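Dihydrofolate reductase (Moritella profunda, PDB 3IA4) probably catalyses the NADPH-dependent reduction of 7,8-dihydrofolate to 5,6,7,8-tetrahydrofolate, a key step of folate metabolism. Local coordinates at residues Thr100-Cys105 with Thr125-Tyr130; Val90-Ile95 with Arg111-His116. One frame throughout, in Å; residues are numbered along the deposited sequence.

How the interactions relate
Interactions 1 and 2 lie with their centres about 13 Å apart in the dihydrofolate reductase fold, and their segments alternate along the chain. Strand 92-97 runs into helix 99-105, which leads to strand 111-117 and then to 125-130. Interaction 2 joins the two strands that flank strand 2-9 in the mixed central sheet, whereas interaction 1 joins the helix beyond the strand ends to segment 125-130, which holds the short strand 125-126 and the loop after it. The two touch directly: I101 packs on I95, and Y130 on L112, L114 and H116. Interaction 1 borders the bound NADPH and methotrexate, while interaction 2 ties together strands of the sheet that carries this site.

Interaction 1: residues Thr100-Cys105 with Thr125-Tyr130; sequences TIYNQC and TWFPDY. With NDP (NADPH dihydro-nicotinamide-adenine-dinucleotide phosphate), chain E.
The Y102 ring takes F127 CE2 over the centre of one face, 3.5 Å above its plane, in an edge-to-face pair whose planes stand at 57°. The F127 ring in turn has P128 CD over one face, offset toward its rim. That same proline carbon lies 3.5 Å from Y102 CB, packing against the root of the tyrosine while it covers part of the phenylalanine face. F127 CG is anti to the backbone N (chi1 -162°), which swings its ring in toward helix 99-105. In this dihydrofolate reductase fold the helix begins at the NADPH diphosphate, where T100 N donates to NDP O1N, and Q104 grips the adenine with both ends of its amide: OE1 accepts from NDP N6A, while NE2 donates to NDP N7A. Y102 OH lies 3.4 Å from NDP C4N of the nicotinamide and is hydrogen-bonded to the carbonyl of I6; methotrexate also touches Y102. A leucine in place of Y102 would probably leave the I6 carbonyl without this partner and the F127 edge without its aromatic face. At the outer side N103 OD1 touches P128 CG, and a water donates both to N103 OD1 and to W126 O.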
ATOM      1  N   THR A 100       0.791   2.872  -9.909  1.00 11.37           N
ATOM      2  CA  THR A 100      -0.307   3.184 -10.811  0.57 12.55           C
ATOM      3  C   THR A 100      -1.643   3.113 -10.078  1.00 12.39           C
ATOM      4  O   THR A 100      -2.557   3.923 -10.332  1.00 11.68           O
ATOM      5  CB  THR A 100      -0.407   2.291 -12.072  0.57 14.27           C
ATOM      6  OG1 THR A 100       0.880   1.964 -12.577  0.57 19.32           O
ATOM      7  CG2 THR A 100      -1.095   3.072 -13.102  0.57 10.16           C
ATOM      8  N   ILE A 101      -1.767   2.201  -9.115  1.00 11.11           N
ATOM      9  CA  ILE A 101      -3.013   2.073  -8.392  1.00 11.49           C
ATOM     10  C   ILE A 101      -3.220   3.208  -7.427  1.00 11.89           C
ATOM     11  O   ILE A 101      -4.315   3.784  -7.272  1.00 12.49           O
ATOM     12  CB  ILE A 101      -3.052   0.751  -7.617  1.00 12.61           C
ATOM     13  CG1 ILE A 101      -2.802  -0.419  -8.611  1.00 10.80           C
ATOM     14  CG2 ILE A 101      -4.391   0.660  -6.961  1.00 18.99           C
ATOM     15  CD1 ILE A 101      -3.677  -0.461  -9.840  1.00 16.55           C
ATOM     16  N   TYR A 102      -2.151   3.557  -6.753  1.00  8.99           N
ATOM     17  CA  TYR A 102      -2.197   4.758  -5.874  1.00  8.54           C
ATOM     18  C   TYR A 102      -2.620   6.029  -6.660  1.00  8.70           C
ATOM     19  O   TYR A 102      -3.398   6.845  -6.174  1.00 10.01           O
ATOM     20  CB  TYR A 102      -0.826   5.066  -5.228  1.00 10.43           C
ATOM     21  CG  TYR A 102      -0.316   4.037  -4.234  1.00  9.55           C
ATOM     22  CD1 TYR A 102      -1.130   3.469  -3.283  1.00  9.66           C
ATOM     23  CD2 TYR A 102       1.027   3.689  -4.275  1.00  8.76           C
ATOM     24  CE1 TYR A 102      -0.641   2.575  -2.361  1.00  7.43           C
ATOM     25  CE2 TYR A 102       1.573   2.781  -3.349  1.00  8.87           C
ATOM     26  CZ  TYR A 102       0.737   2.256  -2.396  1.00  8.77           C
ATOM     27  OH  TYR A 102       1.325   1.357  -1.553  1.00 10.29           O
ATOM     28  N   ASN A 103      -2.067   6.198  -7.851  1.00 10.67           N
ATOM     29  CA  ASN A 103      -2.391   7.349  -8.738  1.00  9.36           C
ATOM     30  C   ASN A 103      -3.877   7.318  -9.051  1.00 10.57           C
ATOM     31  O   ASN A 103      -4.560   8.336  -9.005  1.00 11.06           O
ATOM     32  CB  ASN A 103      -1.631   7.243 -10.081  1.00 11.78           C
ATOM     33  CG  ASN A 103      -0.157   7.650  -9.977  1.00 10.54           C
ATOM     34  OD1 ASN A 103       0.296   8.173  -8.951  1.00 12.31           O
ATOM     35  ND2 ASN A 103       0.595   7.402 -11.040  1.00 11.08           N
ATOM     36  N   GLN A 104      -4.385   6.143  -9.419  1.00 11.92           N
ATOM     37  CA  GLN A 104      -5.793   6.114  -9.822  1.00 11.17           C
ATOM     38  C   GLN A 104      -6.791   6.259  -8.674  1.00 15.53           C
ATOM     39  O   GLN A 104      -7.902   6.699  -8.932  1.00 16.12           O
ATOM     40  CB  GLN A 104      -6.101   4.837 -10.543  1.00 11.63           C
ATOM     41  CG  GLN A 104      -5.305   4.686 -11.837  1.00 15.44           C
ATOM     42  CD  GLN A 104      -5.446   3.285 -12.390  1.00 16.64           C
ATOM     43  OE1 GLN A 104      -6.438   2.952 -13.017  1.00 19.69           O
ATOM     44  NE2 GLN A 104      -4.431   2.488 -12.215  1.00 17.69           N
ATOM     45  N   CYS A 105      -6.392   5.913  -7.433  1.00 13.10           N
ATOM     46  CA  CYS A 105      -7.309   5.855  -6.293  1.00 11.42           C
ATOM     47  C   CYS A 105      -7.145   7.003  -5.315  1.00 12.94           C
ATOM     48  O   CYS A 105      -7.950   7.173  -4.451  1.00 12.31           O
ATOM     49  CB  CYS A 105      -7.171   4.521  -5.498  1.00 16.57           C
ATOM     50  SG  CYS A 105      -7.592   3.109  -6.542  1.00 18.95           S
ATOM     51  N   THR A 125       9.710   4.303  -8.994  1.00  9.90           N
ATOM     52  CA  THR A 125       8.269   4.444  -8.726  1.00  7.54           C
ATOM     53  C   THR A 125       8.106   5.338  -7.499  1.00  7.43           C
ATOM     54  O   THR A 125       8.895   5.271  -6.537  1.00  9.14           O
ATOM     55  CB  THR A 125       7.556   3.104  -8.454  1.00 14.30           C
ATOM     56  OG1 THR A 125       8.368   2.312  -7.636  1.00 17.69           O
ATOM     57  CG2 THR A 125       7.411   2.342  -9.795  1.00 17.12           C
ATOM     58  N   TRP A 126       7.134   6.237  -7.565  1.00  7.85           N
ATOM     59  CA  TRP A 126       6.939   7.214  -6.507  1.00  6.79           C
ATOM     60  C   TRP A 126       5.498   7.213  -6.084  1.00 11.06           C
ATOM     61  O   TRP A 126       4.577   7.054  -6.911  1.00 11.10           O
ATOM     62  CB  TRP A 126       7.267   8.658  -7.034  1.00  8.62           C
ATOM     63  CG  TRP A 126       8.718   8.830  -7.276  1.00  9.40           C
ATOM     64  CD1 TRP A 126       9.609   9.411  -6.428  1.00 10.14           C
ATOM     65  CD2 TRP A 126       9.453   8.440  -8.445  1.00  8.22           C
ATOM     66  NE1 TRP A 126      10.891   9.336  -6.965  1.00 10.58           N
ATOM     67  CE2 TRP A 126      10.817   8.752  -8.204  1.00 10.47           C
ATOM     68  CE3 TRP A 126       9.100   7.810  -9.666  1.00  8.91           C
ATOM     69  CZ2 TRP A 126      11.840   8.446  -9.126  1.00 10.32           C
ATOM     70  CZ3 TRP A 126      10.138   7.498 -10.596  1.00 10.59           C
ATOM     71  CH2 TRP A 126      11.486   7.832 -10.307  1.00  9.84           C
ATOM     72  N   PHE A 127       5.262   7.465  -4.820  1.00  8.65           N
ATOM     73  CA  PHE A 127       3.849   7.700  -4.327  1.00  7.86           C
ATOM     74  C   PHE A 127       3.308   8.995  -4.950  1.00  9.53           C
ATOM     75  O   PHE A 127       4.052   9.943  -5.255  1.00 10.73           O
ATOM     76  CB  PHE A 127       3.899   7.876  -2.776  1.00  9.90           C
ATOM     77  CG  PHE A 127       2.556   7.690  -2.126  1.00  9.79           C
ATOM     78  CD1 PHE A 127       1.825   8.788  -1.642  1.00  7.71           C
ATOM     79  CD2 PHE A 127       2.006   6.404  -2.070  1.00  8.31           C
ATOM     80  CE1 PHE A 127       0.523   8.586  -1.062  1.00  9.25           C
ATOM     81  CE2 PHE A 127       0.748   6.193  -1.509  1.00  8.02           C
ATOM     82  CZ  PHE A 127      -0.029   7.278  -1.037  1.00  9.39           C
ATOM     83  N   PRO A 128       1.988   9.109  -5.130  1.00  8.60           N
ATOM     84  CA  PRO A 128       1.453  10.353  -5.682  1.00  6.60           C
ATOM     85  C   PRO A 128       1.658  11.584  -4.750  1.00 11.48           C
ATOM     86  O   PRO A 128       1.946  11.442  -3.578  1.00 10.12           O
ATOM     87  CB  PRO A 128      -0.078  10.058  -5.741  1.00 10.98           C
ATOM     88  CG  PRO A 128      -0.283   8.687  -5.345  1.00 12.87           C
ATOM     89  CD  PRO A 128       0.985   8.021  -5.050  1.00  9.47           C
ATOM     90  N   ASP A 129       1.546  12.797  -5.292  1.00 11.21           N
ATOM     91  CA  ASP A 129       1.689  14.007  -4.484  1.00 10.25           C
ATOM     92  C   ASP A 129       0.393  14.260  -3.646  1.00 12.53           C
ATOM     93  O   ASP A 129      -0.499  15.052  -4.003  1.00 11.74           O
ATOM     94  CB  ASP A 129       1.932  15.192  -5.447  1.00 10.36           C
ATOM     95  CG  ASP A 129       2.124  16.481  -4.730  1.00 18.10           C
ATOM     96  OD1 ASP A 129       2.439  16.404  -3.533  1.00 15.31           O
ATOM     97  OD2 ASP A 129       1.886  17.577  -5.327  1.00 17.68           O
ATOM     98  N   TYR A 130       0.235  13.482  -2.585  1.00 12.72           N
ATOM     99  CA  TYR A 130      -0.960  13.591  -1.769  1.00 11.46           C
ATOM    100  C   TYR A 130      -1.084  14.967  -1.117  1.00 11.06           C
ATOM    101  O   TYR A 130      -2.188  15.404  -0.740  1.00 12.38           O
ATOM    102  CB  TYR A 130      -0.961  12.465  -0.703  1.00 13.06           C
ATOM    103  CG  TYR A 130       0.147  12.575   0.313  1.00 10.22           C
ATOM    104  CD1 TYR A 130       1.453  12.077   0.029  1.00 13.16           C
ATOM    105  CD2 TYR A 130      -0.066  13.194   1.551  1.00 14.45           C
ATOM    106  CE1 TYR A 130       2.490  12.186   0.948  1.00 13.97           C
ATOM    107  CE2 TYR A 130       0.987  13.304   2.487  1.00 14.31           C
ATOM    108  CZ  TYR A 130       2.239  12.793   2.177  1.00 15.53           C
ATOM    109  OH  TYR A 130       3.231  12.931   3.090  1.00 18.54           O
TER
HETATM  110  PA  NDP E 163       1.372  -1.853  -9.923  1.00 11.71           P
HETATM  111  O1A NDP E 163       0.491  -0.655  -9.684  1.00 12.52           O
HETATM  112  O2A NDP E 163       1.706  -2.807  -8.818  1.00 12.37           O
HETATM  113  O5B NDP E 163       0.835  -2.768 -11.168  1.00 11.41           O
HETATM  114  C5B NDP E 163       0.431  -2.104 -12.385  1.00 11.27           C
HETATM  115  C4B NDP E 163      -0.237  -3.179 -13.234  1.00 13.33           C
HETATM  116  O4B NDP E 163      -1.569  -3.328 -12.724  1.00 14.51           O
HETATM  117  C3B NDP E 163      -0.503  -2.667 -14.671  1.00 14.88           C
HETATM  118  O3B NDP E 163       0.657  -2.846 -15.476  1.00 15.25           O
HETATM  119  C2B NDP E 163      -1.716  -3.466 -15.116  1.00 16.38           C
HETATM  120  O2B NDP E 163      -1.404  -4.857 -15.251  1.00 15.77           O
HETATM  121  C1B NDP E 163      -2.516  -3.405 -13.830  1.00 13.11           C
HETATM  122  N9A NDP E 163      -3.464  -2.272 -13.770  1.00 12.61           N
HETATM  123  C8A NDP E 163      -3.173  -1.028 -13.360  1.00 16.73           C
HETATM  124  N7A NDP E 163      -4.280  -0.257 -13.332  1.00 17.11           N
HETATM  125  C5A NDP E 163      -5.318  -1.048 -13.721  1.00 15.82           C
HETATM  126  C6A NDP E 163      -6.773  -0.912 -13.883  1.00 21.11           C
HETATM  127  N6A NDP E 163      -7.429   0.276 -13.680  1.00 17.89           N
HETATM  128  N1A NDP E 163      -7.433  -2.050 -14.288  1.00 17.29           N
HETATM  129  C2A NDP E 163      -6.877  -3.239 -14.491  1.00 14.90           C
HETATM  130  N3A NDP E 163      -5.565  -3.419 -14.357  1.00 18.10           N
HETATM  131  C4A NDP E 163      -4.768  -2.367 -13.975  1.00 15.18           C
HETATM  132  O3  NDP E 163       2.758  -1.406 -10.628  1.00 11.59           O
HETATM  133  PN  NDP E 163       3.861  -0.254 -10.422  1.00 12.43           P
HETATM  134  O1N NDP E 163       3.203   1.068 -10.576  1.00 14.03           O
HETATM  135  O2N NDP E 163       5.024  -0.592 -11.283  1.00 14.24           O
HETATM  136  O5D NDP E 163       4.221  -0.359  -8.882  1.00 12.63           O
HETATM  137  C5D NDP E 163       5.053  -1.427  -8.451  1.00 12.17           C
HETATM  138  C4D NDP E 163       6.223  -0.867  -7.649  1.00 12.08           C
HETATM  139  O4D NDP E 163       5.737  -0.342  -6.358  1.00 12.16           O
HETATM  140  C3D NDP E 163       7.294  -1.908  -7.290  1.00 13.06           C
HETATM  141  O3D NDP E 163       8.585  -1.271  -7.324  1.00 15.61           O
HETATM  142  C2D NDP E 163       6.986  -2.274  -5.837  1.00 10.49           C
HETATM  143  O2D NDP E 163       8.129  -2.765  -5.094  1.00 14.26           O
HETATM  144  C1D NDP E 163       6.536  -0.936  -5.317  1.00 12.10           C
HETATM  145  N1N NDP E 163       5.662  -0.975  -4.150  1.00 13.82           N
HETATM  146  C2N NDP E 163       6.027  -0.267  -3.079  1.00 12.02           C
HETATM  147  C3N NDP E 163       5.182  -0.179  -2.001  1.00 10.14           C
HETATM  148  C7N NDP E 163       5.634   0.611  -0.813  1.00 10.00           C
HETATM  149  O7N NDP E 163       4.833   0.810   0.076  1.00 10.91           O
HETATM  150  N7N NDP E 163       6.836   1.194  -0.764  1.00 10.06           N
HETATM  151  C4N NDP E 163       3.830  -0.868  -1.901  1.00 12.05           C
HETATM  152  C5N NDP E 163       3.554  -1.531  -3.163  1.00  8.88           C
HETATM  153  C6N NDP E 163       4.466  -1.603  -4.189  1.00 14.82           C
HETATM  154  P2B NDP E 163      -1.699  -5.640 -16.643  1.00 15.16           P
HETATM  155  O1X NDP E 163      -1.566  -7.044 -16.242  1.00 16.31           O
HETATM  156  O2X NDP E 163      -3.036  -5.133 -17.065  1.00 14.37           O
HETATM  157  O3X NDP E 163      -0.675  -5.111 -17.609  1.00 19.52           O
HETATM  158  O   HOH W   1       2.870   8.751  -8.472  1.00 10.09           O

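Interaction 2: residues Val90-Ile95 with Arg111-His116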
ATOM      1  N   VAL A  90     -17.553  -4.193   3.324  1.00 21.47           N
ATOM      2  CA  VAL A  90     -16.721  -4.173   4.508  1.00 19.75           C
ATOM      3  C   VAL A  90     -16.502  -2.799   5.120  1.00 17.68           C
ATOM      4  O   VAL A  90     -16.851  -1.772   4.543  1.00 20.41           O
ATOM      5  CB  VAL A  90     -15.307  -4.782   4.173  1.00 22.63           C
ATOM      6  CG1 VAL A  90     -15.439  -6.265   3.854  1.00 24.16           C
ATOM      7  CG2 VAL A  90     -14.690  -4.055   3.025  1.00 20.40           C
ATOM      8  N   GLU A  91     -15.884  -2.783   6.298  1.00 16.47           N
ATOM      9  CA  GLU A  91     -15.659  -1.514   6.978  1.00 18.38           C
ATOM     10  C   GLU A  91     -14.658  -0.676   6.171  1.00 18.42           C
ATOM     11  O   GLU A  91     -14.867   0.510   6.004  1.00 17.03           O
ATOM     12  CB  GLU A  91     -15.175  -1.768   8.405  1.00 19.10           C
ATOM     13  CG  GLU A  91     -14.405  -0.650   9.081  1.00 25.07           C
ATOM     14  CD  GLU A  91     -15.234   0.540   9.506  1.00 35.13           C
ATOM     15  OE1 GLU A  91     -16.466   0.406   9.826  1.00 37.26           O
ATOM     16  OE2 GLU A  91     -14.620   1.643   9.522  1.00 38.84           O
ATOM     17  N   GLU A  92     -13.616  -1.342   5.647  1.00 16.17           N
ATOM     18  CA  GLU A  92     -12.468  -0.608   5.065  1.00 15.34           C
ATOM     19  C   GLU A  92     -11.763  -1.502   4.067  1.00 16.06           C
ATOM     20  O   GLU A  92     -11.471  -2.650   4.371  1.00 17.66           O
ATOM     21  CB  GLU A  92     -11.523  -0.270   6.202  1.00 15.13           C
ATOM     22  CG  GLU A  92     -10.364   0.615   5.846  1.00 15.81           C
ATOM     23  CD  GLU A  92      -9.544   0.960   7.053  1.00 18.91           C
ATOM     24  OE1 GLU A  92      -9.578   0.188   8.048  1.00 21.00           O
ATOM     25  OE2 GLU A  92      -8.847   1.990   7.054  1.00 15.65           O
ATOM     26  N   LEU A  93     -11.474  -0.933   2.895  1.00 15.23           N
ATOM     27  CA  LEU A  93     -10.747  -1.578   1.810  1.00 14.79           C
ATOM     28  C   LEU A  93      -9.321  -0.988   1.876  1.00 15.33           C
ATOM     29  O   LEU A  93      -9.194   0.223   2.100  1.00 16.88           O
ATOM     30  CB  LEU A  93     -11.474  -1.156   0.536  1.00 15.44           C
ATOM     31  CG  LEU A  93     -11.043  -1.338  -0.882  1.00 24.41           C
ATOM     32  CD1 LEU A  93      -9.704  -0.617  -1.075  1.00 22.45           C
ATOM     33  CD2 LEU A  93     -10.952  -2.802  -1.061  1.00 25.86           C
ATOM     34  N   MET A  94      -8.258  -1.799   1.715  1.00 11.52           N
ATOM     35  CA  MET A  94      -6.870  -1.253   1.755  1.00 12.16           C
ATOM     36  C   MET A  94      -6.211  -1.382   0.390  1.00 13.54           C
ATOM     37  O   MET A  94      -5.999  -2.494  -0.073  1.00 12.60           O
ATOM     38  CB  MET A  94      -5.980  -1.997   2.776  1.00 14.25           C
ATOM     39  CG  MET A  94      -6.504  -2.084   4.194  1.00 13.94           C
ATOM     40  SD  MET A  94      -6.443  -0.489   5.073  1.00 18.78           S
ATOM     41  CE  MET A  94      -4.683  -0.347   5.303  1.00 16.36           C
ATOM     42  N   ILE A  95      -5.883  -0.245  -0.251  1.00 10.78           N
ATOM     43  CA  ILE A  95      -5.099  -0.252  -1.498  1.00  9.81           C
ATOM     44  C   ILE A  95      -3.624  -0.320  -1.131  1.00  9.85           C
ATOM     45  O   ILE A  95      -3.143   0.553  -0.372  1.00 11.77           O
ATOM     46  CB  ILE A  95      -5.396   1.019  -2.288  1.00 12.68           C
ATOM     47  CG1 ILE A  95      -6.908   1.095  -2.731  1.00 13.61           C
ATOM     48  CG2 ILE A  95      -4.419   1.146  -3.462  1.00 13.74           C
ATOM     49  CD1 ILE A  95      -7.271   0.216  -3.893  1.00 23.08           C
ATOM     50  N   ARG A 111      -8.492   7.664   3.646  1.00 11.83           N
ATOM     51  CA  ARG A 111      -7.374   7.634   4.592  1.00 11.15           C
ATOM     52  C   ARG A 111      -6.109   7.197   3.852  1.00  9.98           C
ATOM     53  O   ARG A 111      -6.199   6.405   2.901  1.00 11.33           O
ATOM     54  CB  ARG A 111      -7.626   6.602   5.716  1.00 12.92           C
ATOM     55  CG  ARG A 111      -8.814   6.881   6.604  1.00 12.28           C
ATOM     56  CD  ARG A 111      -8.926   5.700   7.551  1.00 18.27           C
ATOM     57  NE  ARG A 111      -9.919   6.012   8.572  1.00 23.30           N
ATOM     58  CZ  ARG A 111     -10.268   5.135   9.506  1.00 26.30           C
ATOM     59  NH1 ARG A 111      -9.773   3.907   9.455  1.00 25.96           N
ATOM     60  NH2 ARG A 111     -11.165   5.470  10.437  1.00 28.28           N
ATOM     61  N   LEU A 112      -4.959   7.682   4.308  1.00  9.44           N
ATOM     62  CA  LEU A 112      -3.656   7.185   3.897  1.00  8.63           C
ATOM     63  C   LEU A 112      -2.960   6.672   5.132  1.00 10.20           C
ATOM     64  O   LEU A 112      -2.845   7.381   6.130  1.00 12.71           O
ATOM     65  CB  LEU A 112      -2.798   8.309   3.309  1.00  8.66           C
ATOM     66  CG  LEU A 112      -3.422   8.973   2.055  1.00  9.85           C
ATOM     67  CD1 LEU A 112      -2.486  10.123   1.595  1.00 11.42           C
ATOM     68  CD2 LEU A 112      -3.771   8.000   0.912  1.00 11.52           C
ATOM     69  N   TYR A 113      -2.471   5.447   5.067  1.00 10.20           N
ATOM     70  CA  TYR A 113      -1.657   4.901   6.136  1.00 10.06           C
ATOM     71  C   TYR A 113      -0.229   5.005   5.621  1.00  8.90           C
ATOM     72  O   TYR A 113       0.217   4.189   4.819  1.00  9.38           O
ATOM     73  CB  TYR A 113      -1.971   3.404   6.343  1.00 10.65           C
ATOM     74  CG  TYR A 113      -3.333   3.086   6.965  1.00 11.82           C
ATOM     75  CD1 TYR A 113      -3.381   2.269   8.088  1.00 16.32           C
ATOM     76  CD2 TYR A 113      -4.535   3.513   6.397  1.00 12.50           C
ATOM     77  CE1 TYR A 113      -4.570   1.895   8.635  1.00 17.27           C
ATOM     78  CE2 TYR A 113      -5.783   3.147   6.986  1.00 13.11           C
ATOM     79  CZ  TYR A 113      -5.750   2.306   8.089  1.00 15.00           C
ATOM     80  OH  TYR A 113      -6.943   1.963   8.704  1.00 17.68           O
ATOM     81  N   LEU A 114       0.496   6.034   6.036  1.00  9.34           N
ATOM     82  CA  LEU A 114       1.833   6.249   5.507  1.00 10.15           C
ATOM     83  C   LEU A 114       2.915   5.898   6.521  1.00 11.62           C
ATOM     84  O   LEU A 114       2.934   6.386   7.641  1.00 12.27           O
ATOM     85  CB  LEU A 114       2.023   7.731   5.120  1.00 10.18           C
ATOM     86  CG  LEU A 114       1.012   8.265   4.065  1.00 10.15           C
ATOM     87  CD1 LEU A 114       1.312   9.675   3.632  1.00 12.78           C
ATOM     88  CD2 LEU A 114       1.010   7.340   2.820  1.00 11.30           C
ATOM     89  N   THR A 115       3.876   5.143   6.070  1.00 10.50           N
ATOM     90  CA  THR A 115       5.120   5.028   6.842  1.00 11.07           C
ATOM     91  C   THR A 115       6.144   5.913   6.137  1.00 14.07           C
ATOM     92  O   THR A 115       6.250   5.857   4.908  1.00 15.29           O
ATOM     93  CB  THR A 115       5.570   3.593   6.735  1.00  9.87           C
ATOM     94  OG1 THR A 115       4.607   2.780   7.428  1.00 11.16           O
ATOM     95  CG2 THR A 115       6.969   3.393   7.394  1.00 13.19           C
ATOM     96  N   HIS A 116       6.804   6.806   6.880  1.00  9.78           N
ATOM     97  CA  HIS A 116       7.884   7.581   6.297  1.00  8.87           C
ATOM     98  C   HIS A 116       9.173   7.032   6.817  1.00 11.62           C
ATOM     99  O   HIS A 116       9.376   6.982   8.043  1.00 11.75           O
ATOM    100  CB  HIS A 116       7.731   9.034   6.744  1.00 11.89           C
ATOM    101  CG  HIS A 116       6.435   9.632   6.326  1.00 10.53           C
ATOM    102  ND1 HIS A 116       6.262  10.211   5.082  1.00 14.91           N
ATOM    103  CD2 HIS A 116       5.264   9.776   6.986  1.00 12.94           C
ATOM    104  CE1 HIS A 116       5.023  10.680   4.993  1.00 14.30           C
ATOM    105  NE2 HIS A 116       4.396  10.415   6.127  1.00 15.72           N
TER
HETATM  106  O   HOH W   2     -12.094   1.877  10.525  1.00 34.05           O
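E92 OE2 receives two donors from the opposing segment, Y113 OH at 2.5 Å and R111 NH1 at 3.2 Å. The contact belongs to the central mixed sheet of the dihydrofolate reductase fold, where strand 2-9 lies between strands 92-97 and 111-117. Side chains on one side of the sheet therefore reach over that middle strand, while the axes of 92-95 and 111-116 remain 8.9 Å apart at closest approach, with N-to-C directions 47° apart. The hydroxyl of Y113 meets OE2 on its syn side, 20° out of the carboxylate plane. The arginine N-H instead comes from above that plane in a bent salt bridge. E92 is extended, its CG anti to the backbone N (chi1 -173°), which carries the carboxylate out to meet the Y113 side chain coming from the opposite direction. M94 bends at chi2 and chi3 to make a Met-aromatic contact with Y113: its SD lies over the ring face, and M94 CE sits 3.8 Å from the centroid of the Y113 ring, almost exactly on the ring normal.

Further out, S4 of the strand between them is hydrogen-bonded to E92 OE2, and K39 forms a salt bridge with E92 OE1. The buried carboxylate is thus held at both oxygens, and the neighbouring positive charges would be expected to favour its ionised form. F155 and L157 of strand 153-160 pack against Y113. At the outer end a water is linked weakly to R111 NH1 and donates to E91 OE2, its oxygen 2.7 Å from E91 OE2.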